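Long-range contacts in lactoylglutathione lyase (Pseudomonas aeruginosa, PDB 4MTS), which is a metal-binding member of the glyoxalase and bleomycin-resistance superfamily, modelled here with zinc and nickel ions: residues Arg27-Arg32 with Gln47-Ala52; Phe39-Val44 with Glu56-Trp61; Glu80-Thr85 with Leu123-Thr128. All coordinates share one frame; numbering follows the deposited sequence.

Contact 1: Arg27-Arg32 with Gln47-Ala52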
loop_
_atom_site.group_PDB
_atom_site.type_symbol
_atom_site.label_atom_id
_atom_site.label_comp_id
_atom_site.label_asym_id
_atom_site.label_seq_id
_atom_site.Cartn_x
_atom_site.Cartn_y
_atom_site.Cartn_z
ATOM N N ARG A 27 12.221 -2.778 -10.169
ATOM C CA ARG A 27 12.888 -1.850 -11.067
ATOM C C ARG A 27 12.277 -0.476 -10.912
ATOM O O ARG A 27 11.160 -0.357 -10.409
ATOM C CB ARG A 27 12.927 -2.324 -12.527
ATOM C CG ARG A 27 11.591 -2.438 -13.214
ATOM C CD ARG A 27 11.725 -3.089 -14.599
ATOM N NE ARG A 27 10.430 -3.623 -15.031
ATOM C CZ ARG A 27 9.565 -2.981 -15.814
ATOM N NH1 ARG A 27 9.865 -1.788 -16.312
ATOM N NH2 ARG A 27 8.403 -3.534 -16.116
ATOM N N LEU A 28 13.044 0.561 -11.271
ATOM C CA LEU A 28 12.509 1.919 -11.238
ATOM C C LEU A 28 11.664 2.068 -12.503
ATOM O O LEU A 28 12.178 2.019 -13.638
ATOM C CB LEU A 28 13.661 2.934 -11.215
ATOM C CG LEU A 28 13.212 4.398 -11.177
ATOM C CD1 LEU A 28 12.486 4.703 -9.874
ATOM C CD2 LEU A 28 14.424 5.359 -11.352
ATOM N N LEU A 29 10.353 2.211 -12.317
ATOM C CA LEU A 29 9.407 2.326 -13.426
ATOM C C LEU A 29 9.366 3.720 -14.000
ATOM O O LEU A 29 9.334 3.881 -15.223
ATOM C CB LEU A 29 7.979 1.858 -12.996
ATOM C CG LEU A 29 7.907 0.438 -12.389
ATOM C CD1 LEU A 29 6.517 0.140 -11.763
ATOM C CD2 LEU A 29 8.259 -0.624 -13.411
ATOM N N ARG A 30 9.406 4.730 -13.130
ATOM C CA ARG A 30 9.283 6.134 -13.470
ATOM C C ARG A 30 9.817 6.961 -12.289
ATOM O O ARG A 30 9.549 6.654 -11.126
ATOM C CB ARG A 30 7.748 6.407 -13.692
ATOM C CG ARG A 30 7.322 7.856 -13.939
ATOM C CD ARG A 30 5.940 7.956 -14.562
ATOM N NE ARG A 30 4.887 7.322 -13.746
ATOM C CZ ARG A 30 3.911 7.986 -13.140
ATOM N NH1 ARG A 30 3.845 9.309 -13.229
ATOM N NH2 ARG A 30 2.994 7.333 -12.434
ATOM N N ARG A 31 10.561 8.025 -12.581
ATOM C CA ARG A 31 10.960 8.940 -11.522
ATOM C C ARG A 31 10.719 10.367 -12.055
ATOM O O ARG A 31 10.935 10.607 -13.244
ATOM C CB ARG A 31 12.413 8.719 -11.082
ATOM C CG ARG A 31 12.946 9.831 -10.198
ATOM C CD ARG A 31 14.324 9.485 -9.614
ATOM N NE ARG A 31 14.839 10.685 -8.935
ATOM C CZ ARG A 31 15.735 10.678 -7.957
ATOM N NH1 ARG A 31 16.272 9.532 -7.545
ATOM N NH2 ARG A 31 16.085 11.812 -7.365
ATOM N N ARG A 32 10.224 11.266 -11.203
ATOM C CA ARG A 32 9.951 12.656 -11.562
ATOM C C ARG A 32 10.428 13.549 -10.411
ATOM O O ARG A 32 10.009 13.347 -9.270
ATOM C CB ARG A 32 8.450 12.890 -11.851
ATOM C CG ARG A 32 7.845 12.069 -13.017
ATOM C CD ARG A 32 8.278 12.557 -14.416
ATOM N NE ARG A 32 7.662 11.731 -15.467
ATOM C CZ ARG A 32 8.196 10.640 -16.022
ATOM N NH1 ARG A 32 9.382 10.206 -15.639
ATOM N NH2 ARG A 32 7.529 9.964 -16.952
ATOM N N GLN A 47 6.272 -5.023 -12.723
ATOM C CA GLN A 47 5.619 -4.955 -14.019
ATOM C C GLN A 47 5.326 -3.513 -14.341
ATOM O O GLN A 47 5.301 -2.664 -13.449
ATOM C CB GLN A 47 4.303 -5.749 -14.009
ATOM C CG GLN A 47 4.460 -7.238 -13.763
ATOM C CD GLN A 47 3.122 -7.826 -13.444
ATOM O OE1 GLN A 47 2.285 -8.030 -14.324
ATOM N NE2 GLN A 47 2.862 -8.036 -12.164
ATOM N N ASP A 48 5.080 -3.234 -15.611
ATOM C CA ASP A 48 4.761 -1.890 -16.059
ATOM C C ASP A 48 3.566 -1.351 -15.262
ATOM O O ASP A 48 2.663 -2.120 -14.904
ATOM C CB ASP A 48 4.414 -1.944 -17.558
ATOM C CG ASP A 48 5.600 -2.110 -18.505
ATOM O OD1 ASP A 48 6.701 -2.501 -18.031
ATOM O OD2 ASP A 48 5.427 -1.859 -19.720
ATOM N N GLU A 49 3.554 -0.040 -14.987
ATOM C CA GLU A 49 2.431 0.582 -14.271
ATOM C C GLU A 49 1.092 0.325 -14.963
ATOM O O GLU A 49 0.063 0.291 -14.290
ATOM C CB GLU A 49 2.625 2.092 -14.136
ATOM C CG GLU A 49 3.567 2.484 -13.018
ATOM C CD GLU A 49 3.743 3.982 -12.992
ATOM O OE1 GLU A 49 4.581 4.491 -13.774
ATOM O OE2 GLU A 49 2.958 4.655 -12.285
ATOM N N ARG A 50 1.092 0.175 -16.310
ATOM C CA ARG A 50 -0.128 -0.093 -17.070
ATOM C C ARG A 50 -0.725 -1.466 -16.751
ATOM O O ARG A 50 -1.923 -1.668 -16.928
ATOM C CB ARG A 50 0.173 -0.035 -18.589
ATOM C CG ARG A 50 0.119 1.378 -19.147
ATOM C CD ARG A 50 0.711 1.458 -20.543
ATOM N NE ARG A 50 0.409 2.737 -21.191
ATOM C CZ ARG A 50 -0.657 2.959 -21.957
ATOM N NH1 ARG A 50 -1.536 1.989 -22.182
ATOM N NH2 ARG A 50 -0.851 4.152 -22.504
ATOM N N ALA A 51 0.117 -2.398 -16.297
ATOM C CA ALA A 51 -0.212 -3.803 -16.060
ATOM C C ALA A 51 -0.464 -4.182 -14.597
ATOM O O ALA A 51 -1.107 -5.221 -14.325
ATOM C CB ALA A 51 0.910 -4.666 -16.609
ATOM N N ALA A 52 0.108 -3.416 -13.648
ATOM C CA ALA A 52 -0.010 -3.830 -12.260
ATOM C C ALA A 52 0.192 -2.682 -11.319
ATOM O O ALA A 52 0.771 -1.649 -11.697
ATOM C CB ALA A 52 1.042 -4.901 -11.962
#

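Contact 2: Phe39-Val44 with Glu56-Trp61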
loop_
_atom_site.group_PDB
_atom_site.type_symbol
_atom_site.label_atom_id
_atom_site.label_comp_id
_atom_site.label_asym_id
_atom_site.label_seq_id
_atom_site.Cartn_x
_atom_site.Cartn_y
_atom_site.Cartn_z
ATOM N N PHE A 39 10.015 18.389 -4.652
ATOM C CA PHE A 39 9.750 17.002 -4.279
ATOM C C PHE A 39 10.080 16.116 -5.430
ATOM O O PHE A 39 10.155 16.592 -6.557
ATOM C CB PHE A 39 8.311 16.785 -3.776
ATOM C CG PHE A 39 7.250 16.863 -4.838
ATOM C CD1 PHE A 39 6.735 18.089 -5.241
ATOM C CD2 PHE A 39 6.742 15.711 -5.419
ATOM C CE1 PHE A 39 5.782 18.163 -6.254
ATOM C CE2 PHE A 39 5.764 15.788 -6.401
ATOM C CZ PHE A 39 5.283 17.012 -6.803
ATOM N N THR A 40 10.241 14.827 -5.145
ATOM C CA THR A 40 10.526 13.828 -6.150
ATOM C C THR A 40 9.557 12.675 -5.900
ATOM O O THR A 40 9.299 12.349 -4.740
ATOM C CB THR A 40 11.953 13.291 -5.975
ATOM O OG1 THR A 40 12.887 14.364 -6.057
ATOM C CG2 THR A 40 12.309 12.229 -7.018
ATOM N N LEU A 41 9.112 12.034 -6.978
ATOM C CA LEU A 41 8.286 10.817 -6.912
ATOM C C LEU A 41 9.067 9.719 -7.599
ATOM O O LEU A 41 9.749 9.964 -8.604
ATOM C CB LEU A 41 6.988 10.968 -7.721
ATOM C CG LEU A 41 6.140 12.156 -7.570
ATOM C CD1 LEU A 41 4.991 12.053 -8.529
ATOM C CD2 LEU A 41 5.663 12.291 -6.115
ATOM N N ALA A 42 8.961 8.499 -7.111
ATOM C CA ALA A 42 9.615 7.386 -7.827
ATOM C C ALA A 42 8.650 6.201 -7.710
ATOM O O ALA A 42 8.153 5.931 -6.615
ATOM C CB ALA A 42 10.951 7.042 -7.175
ATOM N N PHE A 43 8.360 5.544 -8.829
ATOM C CA PHE A 43 7.468 4.384 -8.875
ATOM C C PHE A 43 8.368 3.176 -9.123
ATOM O O PHE A 43 9.166 3.154 -10.072
ATOM C CB PHE A 43 6.386 4.559 -9.968
ATOM C CG PHE A 43 5.382 5.665 -9.674
ATOM C CD1 PHE A 43 5.671 6.990 -9.975
ATOM C CD2 PHE A 43 4.119 5.363 -9.160
ATOM C CE1 PHE A 43 4.733 8.007 -9.718
ATOM C CE2 PHE A 43 3.197 6.378 -8.879
ATOM C CZ PHE A 43 3.515 7.690 -9.153
ATOM N N VAL A 44 8.264 2.192 -8.234
ATOM C CA VAL A 44 9.068 0.963 -8.276
ATOM C C VAL A 44 8.143 -0.229 -8.310
ATOM O O VAL A 44 7.039 -0.180 -7.751
ATOM C CB VAL A 44 10.099 0.868 -7.113
ATOM C CG1 VAL A 44 11.244 1.846 -7.327
ATOM C CG2 VAL A 44 9.440 1.103 -5.737
ATOM N N GLU A 56 4.759 3.706 -4.861
ATOM C CA GLU A 56 5.208 5.070 -5.127
ATOM C C GLU A 56 5.952 5.560 -3.896
ATOM O O GLU A 56 5.398 5.549 -2.801
ATOM C CB GLU A 56 4.006 5.989 -5.377
ATOM C CG GLU A 56 4.493 7.399 -5.704
ATOM C CD GLU A 56 3.399 8.422 -5.858
ATOM O OE1 GLU A 56 2.227 8.095 -5.560
ATOM O OE2 GLU A 56 3.711 9.535 -6.336
ATOM N N LEU A 57 7.164 6.091 -4.088
ATOM C CA LEU A 57 7.960 6.669 -3.011
ATOM C C LEU A 57 8.046 8.171 -3.260
ATOM O O LEU A 57 8.330 8.580 -4.386
ATOM C CB LEU A 57 9.370 6.054 -3.012
ATOM C CG LEU A 57 9.455 4.528 -2.882
ATOM C CD1 LEU A 57 10.921 4.063 -3.048
ATOM C CD2 LEU A 57 8.882 4.045 -1.518
ATOM N N THR A 58 7.770 8.974 -2.228
ATOM C CA THR A 58 7.783 10.442 -2.317
ATOM C C THR A 58 8.839 11.004 -1.369
ATOM O O THR A 58 8.958 10.540 -0.231
ATOM C CB THR A 58 6.397 11.044 -1.977
ATOM O OG1 THR A 58 5.391 10.459 -2.800
ATOM C CG2 THR A 58 6.359 12.556 -2.150
ATOM N N HIS A 59 9.591 12.001 -1.830
ATOM C CA HIS A 59 10.590 12.635 -0.990
ATOM C C HIS A 59 10.446 14.134 -1.157
ATOM O O HIS A 59 10.573 14.629 -2.269
ATOM C CB HIS A 59 12.016 12.154 -1.381
ATOM C CG HIS A 59 13.093 12.910 -0.686
ATOM N ND1 HIS A 59 14.029 13.639 -1.403
ATOM C CD2 HIS A 59 13.304 13.105 0.638
ATOM C CE1 HIS A 59 14.814 14.207 -0.499
ATOM N NE2 HIS A 59 14.409 13.943 0.736
ATOM N N ASN A 60 10.135 14.843 -0.063
ATOM C CA ASN A 60 10.015 16.300 -0.027
ATOM C C ASN A 60 11.435 16.758 0.289
ATOM O O ASN A 60 12.019 16.302 1.285
ATOM C CB ASN A 60 9.011 16.703 1.080
ATOM C CG ASN A 60 7.597 16.270 0.757
ATOM O OD1 ASN A 60 6.974 16.775 -0.192
ATOM N ND2 ASN A 60 7.065 15.297 1.519
ATOM N N TRP A 61 12.043 17.562 -0.608
ATOM C CA TRP A 61 13.435 17.973 -0.498
ATOM C C TRP A 61 13.771 18.675 0.798
ATOM O O TRP A 61 14.920 18.601 1.245
ATOM C CB TRP A 61 13.833 18.884 -1.677
ATOM C CG TRP A 61 13.623 18.265 -3.024
ATOM C CD1 TRP A 61 13.269 16.973 -3.297
ATOM C CD2 TRP A 61 13.861 18.888 -4.282
ATOM N NE1 TRP A 61 13.243 16.767 -4.656
ATOM C CE2 TRP A 61 13.587 17.927 -5.286
ATOM C CE3 TRP A 61 14.293 20.162 -4.667
ATOM C CZ2 TRP A 61 13.701 18.212 -6.650
ATOM C CZ3 TRP A 61 14.368 20.456 -6.020
ATOM C CH2 TRP A 61 14.105 19.478 -6.992
HETATM O O HOH W 1 14.753 13.556 -3.913
#

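Contact 3: Glu80-Thr85 with Leu123-Thr128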
loop_
_atom_site.group_PDB
_atom_site.type_symbol
_atom_site.label_atom_id
_atom_site.label_comp_id
_atom_site.label_asym_id
_atom_site.label_seq_id
_atom_site.Cartn_x
_atom_site.Cartn_y
_atom_site.Cartn_z
ATOM N N GLU A 80 9.885 -16.483 -4.438
ATOM C CA GLU A 80 10.125 -17.901 -4.749
ATOM C C GLU A 80 10.559 -18.659 -3.484
ATOM O O GLU A 80 10.066 -19.759 -3.217
ATOM C CB GLU A 80 11.205 -18.008 -5.848
ATOM C CG GLU A 80 11.145 -19.314 -6.625
ATOM C CD GLU A 80 12.307 -19.549 -7.573
ATOM O OE1 GLU A 80 12.050 -19.755 -8.781
ATOM O OE2 GLU A 80 13.471 -19.536 -7.112
ATOM N N ASP A 81 11.435 -18.041 -2.688
ATOM C CA ASP A 81 11.998 -18.622 -1.477
ATOM C C ASP A 81 12.264 -17.501 -0.501
ATOM O O ASP A 81 13.193 -16.724 -0.702
ATOM C CB ASP A 81 13.342 -19.306 -1.836
ATOM C CG ASP A 81 13.925 -20.193 -0.763
ATOM O OD1 ASP A 81 13.996 -19.752 0.402
ATOM O OD2 ASP A 81 14.359 -21.306 -1.099
ATOM N N ALA A 82 11.472 -17.431 0.575
ATOM C CA ALA A 82 11.598 -16.400 1.594
ATOM C C ALA A 82 12.925 -16.425 2.347
ATOM O O ALA A 82 13.470 -15.359 2.620
ATOM C CB ALA A 82 10.420 -16.465 2.553
ATOM N N ALA A 83 13.483 -17.623 2.644
ATOM C CA ALA A 83 14.783 -17.702 3.331
ATOM C C ALA A 83 15.892 -17.086 2.464
ATOM O O ALA A 83 16.764 -16.406 2.990
ATOM C CB ALA A 83 15.129 -19.150 3.672
ATOM N N VAL A 84 15.828 -17.315 1.150
ATOM C CA VAL A 84 16.804 -16.772 0.185
ATOM C C VAL A 84 16.689 -15.225 0.115
ATOM O O VAL A 84 17.702 -14.527 0.193
ATOM C CB VAL A 84 16.679 -17.457 -1.193
ATOM C CG1 VAL A 84 17.438 -16.683 -2.269
ATOM C CG2 VAL A 84 17.170 -18.908 -1.125
ATOM N N THR A 85 15.463 -14.702 0.006
ATOM C CA THR A 85 15.270 -13.240 -0.004
ATOM C C THR A 85 15.768 -12.601 1.311
ATOM O O THR A 85 16.418 -11.560 1.259
ATOM C CB THR A 85 13.845 -12.888 -0.410
ATOM O OG1 THR A 85 13.572 -13.595 -1.606
ATOM C CG2 THR A 85 13.651 -11.382 -0.682
ATOM N N LEU A 123 7.077 -10.753 3.217
ATOM C CA LEU A 123 7.417 -11.695 2.136
ATOM C C LEU A 123 6.574 -12.948 2.291
ATOM O O LEU A 123 6.533 -13.521 3.375
ATOM C CB LEU A 123 8.911 -12.061 2.184
ATOM C CG LEU A 123 9.910 -10.923 2.229
ATOM C CD1 LEU A 123 11.353 -11.476 2.265
ATOM C CD2 LEU A 123 9.712 -9.942 1.061
ATOM N N ILE A 124 5.889 -13.360 1.232
ATOM C CA ILE A 124 5.033 -14.552 1.267
ATOM C C ILE A 124 5.516 -15.505 0.202
ATOM O O ILE A 124 5.510 -15.170 -0.981
ATOM C CB ILE A 124 3.525 -14.216 1.133
ATOM C CG1 ILE A 124 3.115 -13.174 2.197
ATOM C CG2 ILE A 124 2.678 -15.532 1.255
ATOM C CD1 ILE A 124 1.595 -12.714 2.171
ATOM N N GLN A 125 5.999 -16.674 0.616
ATOM C CA GLN A 125 6.528 -17.657 -0.330
ATOM C C GLN A 125 5.459 -18.219 -1.259
ATOM O O GLN A 125 4.416 -18.671 -0.790
ATOM C CB GLN A 125 7.233 -18.791 0.435
ATOM C CG GLN A 125 7.993 -19.751 -0.484
ATOM C CD GLN A 125 9.024 -20.450 0.342
ATOM O OE1 GLN A 125 9.830 -19.812 1.026
ATOM N NE2 GLN A 125 8.968 -21.768 0.357
ATOM N N LYS A 126 5.738 -18.222 -2.574
ATOM C CA LYS A 126 4.849 -18.719 -3.633
ATOM C C LYS A 126 4.386 -20.141 -3.364
ATOM O O LYS A 126 5.180 -20.984 -2.923
ATOM C CB LYS A 126 5.527 -18.610 -5.007
ATOM C CG LYS A 126 4.537 -18.500 -6.166
ATOM C CD LYS A 126 5.242 -18.251 -7.492
ATOM C CE LYS A 126 4.375 -18.632 -8.667
ATOM N NZ LYS A 126 5.053 -18.369 -9.965
ATOM N N GLY A 127 3.086 -20.353 -3.558
ATOM C CA GLY A 127 2.407 -21.621 -3.337
ATOM C C GLY A 127 1.788 -21.764 -1.960
ATOM O O GLY A 127 0.741 -22.410 -1.816
ATOM N N THR A 128 2.425 -21.161 -0.940
ATOM C CA THR A 128 2.020 -21.266 0.466
ATOM C C THR A 128 0.882 -20.329 0.897
ATOM O O THR A 128 0.195 -20.640 1.877
ATOM C CB THR A 128 3.235 -21.101 1.400
ATOM O OG1 THR A 128 3.544 -19.707 1.527
ATOM C CG2 THR A 128 4.462 -21.916 0.964
HETATM O O HOH W 2 7.838 -20.878 -4.087
HETATM O O HOH W 3 11.814 -20.199 2.733
#

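Contact 1: Arg27-Arg32 with Gln47-Ala52
Arg30 and Glu49 meet as two flat groups laid almost in one plane, their guanidinium and carboxylate only 11° apart. The grip is side-on: NE of Arg30 bonds OE1 of Glu49 at 2.8 Å, while NH2 of Arg30 reaches OE2 of Glu49 at 2.7 Å, close to straight. Each oxygen offers its syn lone pair, the textbook two-point salt bridge. The two side chains cross at about a right angle, and a bend at the third torsion of Arg30 (chi3 58°) brings its guanidinium level with the carboxylate.

Arg27 pairs differently with Asp48. A single nitrogen, NH2 of Arg27, meets OD1 of Asp48 at 2.8 Å, edge-on to the guanidinium but nearly along the carboxylate C-O axis, and the two planes stand 64° apart. Between the bridges lies Leu29, whose CD1 rests 3.5 Å from the carbonyl O of Gln47 and 4.0 Å from CG of Glu49; its other methyl, CD2, packs over one face of the Arg27 guanidinium.

The contact ties the loop 47-52 to strand 27-34 at the protein surface. Leu29 and Arg30 both face Phe43 in a classic beta bulge, and Arg30 also makes a cation-pi contact with that ring. Two coplanar bonds fix the rotation of the Arg30-Glu49 pair, whereas the one-point Arg27-Asp48 bridge probably leaves its carboxylate freer to turn.

Contact 2: Phe39-Val44 with Glu56-Trp61
This contact is the pairing of two antiparallel strands, 39-45 and 54-60, which form a beta hairpin inside the four-stranded mixed sheet of a glyoxalase-superfamily protein. Largely buried, it lies between strand 27-34 and strand 2-9, and the short segment axes approach to 4.6 Å. Thr40 with His59 and Ala42 with Leu57 are hydrogen-bonded pairs, each joined by two backbone bonds; the shortest, Leu57 N to Ala42 O, measures 2.7 Å. Phe39-Asn60, Leu41-Thr58 and Phe43-Glu56 alternate with them as non-hydrogen-bonded pairs.

The face bearing Thr40, Ala42, Leu57 and His59 is turned to helix 13-23, with Leu13 touching Thr40, Ala42 and His59. The other carries Phe43, Leu41 and Glu56, which with His5 binds zinc. The Glu56 chain leaves its backbone opposite the N (chi1 -178°) and runs out alongside Phe43, pointing the same way. Its CG lies over the ring, 3.8 Å from the centroid, a CH-pi contact, while the carboxylate is tilted just 18° from the ring plane. Leu41 flanks the same carboxylate, its CD2 3.4 Å from OE2 of Glu56. Hydrocarbon thus packs along the side chain of a zinc ligand, and His74 of the second subunit also packs on Glu56.

At the far end, Trp61 leaves the strand and lays one face of its indole over the backbone of Phe39. Asp33 is a further hydrogen-bond partner of Thr40 OG1, and a water links that hydroxyl to His59 ND1. Trp61 NE1 donates to Thr40 OG1 at 2.8 Å, the N-H pointing at the oxygen within 10° of straight and the oxygen lying almost in the indole plane.

Contact 3: Glu80-Thr85 with Leu123-Thr128
Residues 80-85 turn from a loop into the first turn of helix 82-91, while 123-128 carry the end of strand 120-125 into a turn; the backbones come closest at Glu80 with Lys126, CA atoms 5.5 Å apart, and at Ala82 with Gln125. A water bridges the first pair, donating to Glu80 O and Lys126 O. The direct bond is made by a side chain: Ala82 N donates to OE1 of Gln125 at 2.9 Å, arriving 30° out of the amide carbonyl plane. The first torsion of Gln125 (chi1 -171°) brings its CG to 3.4 Å from Glu80 O, and the extended chain beyond carries OE1 to the helix start.

Asp81 is the N-cap of the helix, its OD1 accepting from Val84 N at 3.1 Å. Gln125 takes up the N-H of Ala82, the first helical residue, from the side of the strand, and a second water, which donates to OE1 of Gln125, accepts from Ala83 N. This joins the helix start to the second sheet of the fold, where strand 120-125 lies between strands 72-79 and 109-114. Deeper in, Thr85 and Leu123 supply the apolar part: CG2 of Thr85 meets CD1 of Leu123 at 3.7 Å.

Contacts 1 and 2 share one sheet, in which strands 27-34 and 39-45 are neighbours, and they touch through backbone bonds such as Leu29 N to Phe43 O and through Glu49 packing on Phe43. Contact 2 is the buried one, held by regular strand pairing and apolar packing beside the zinc site; contact 1 is at the surface and relies on charged pairs to fasten a loop. Contact 3, partly buried, belongs to the other sheet, with its centre about 28 Å from that of contact 2 and on the opposite side of the chain's centre. There a neutral amide and waters serve a helix start, without any salt bridge between the segments.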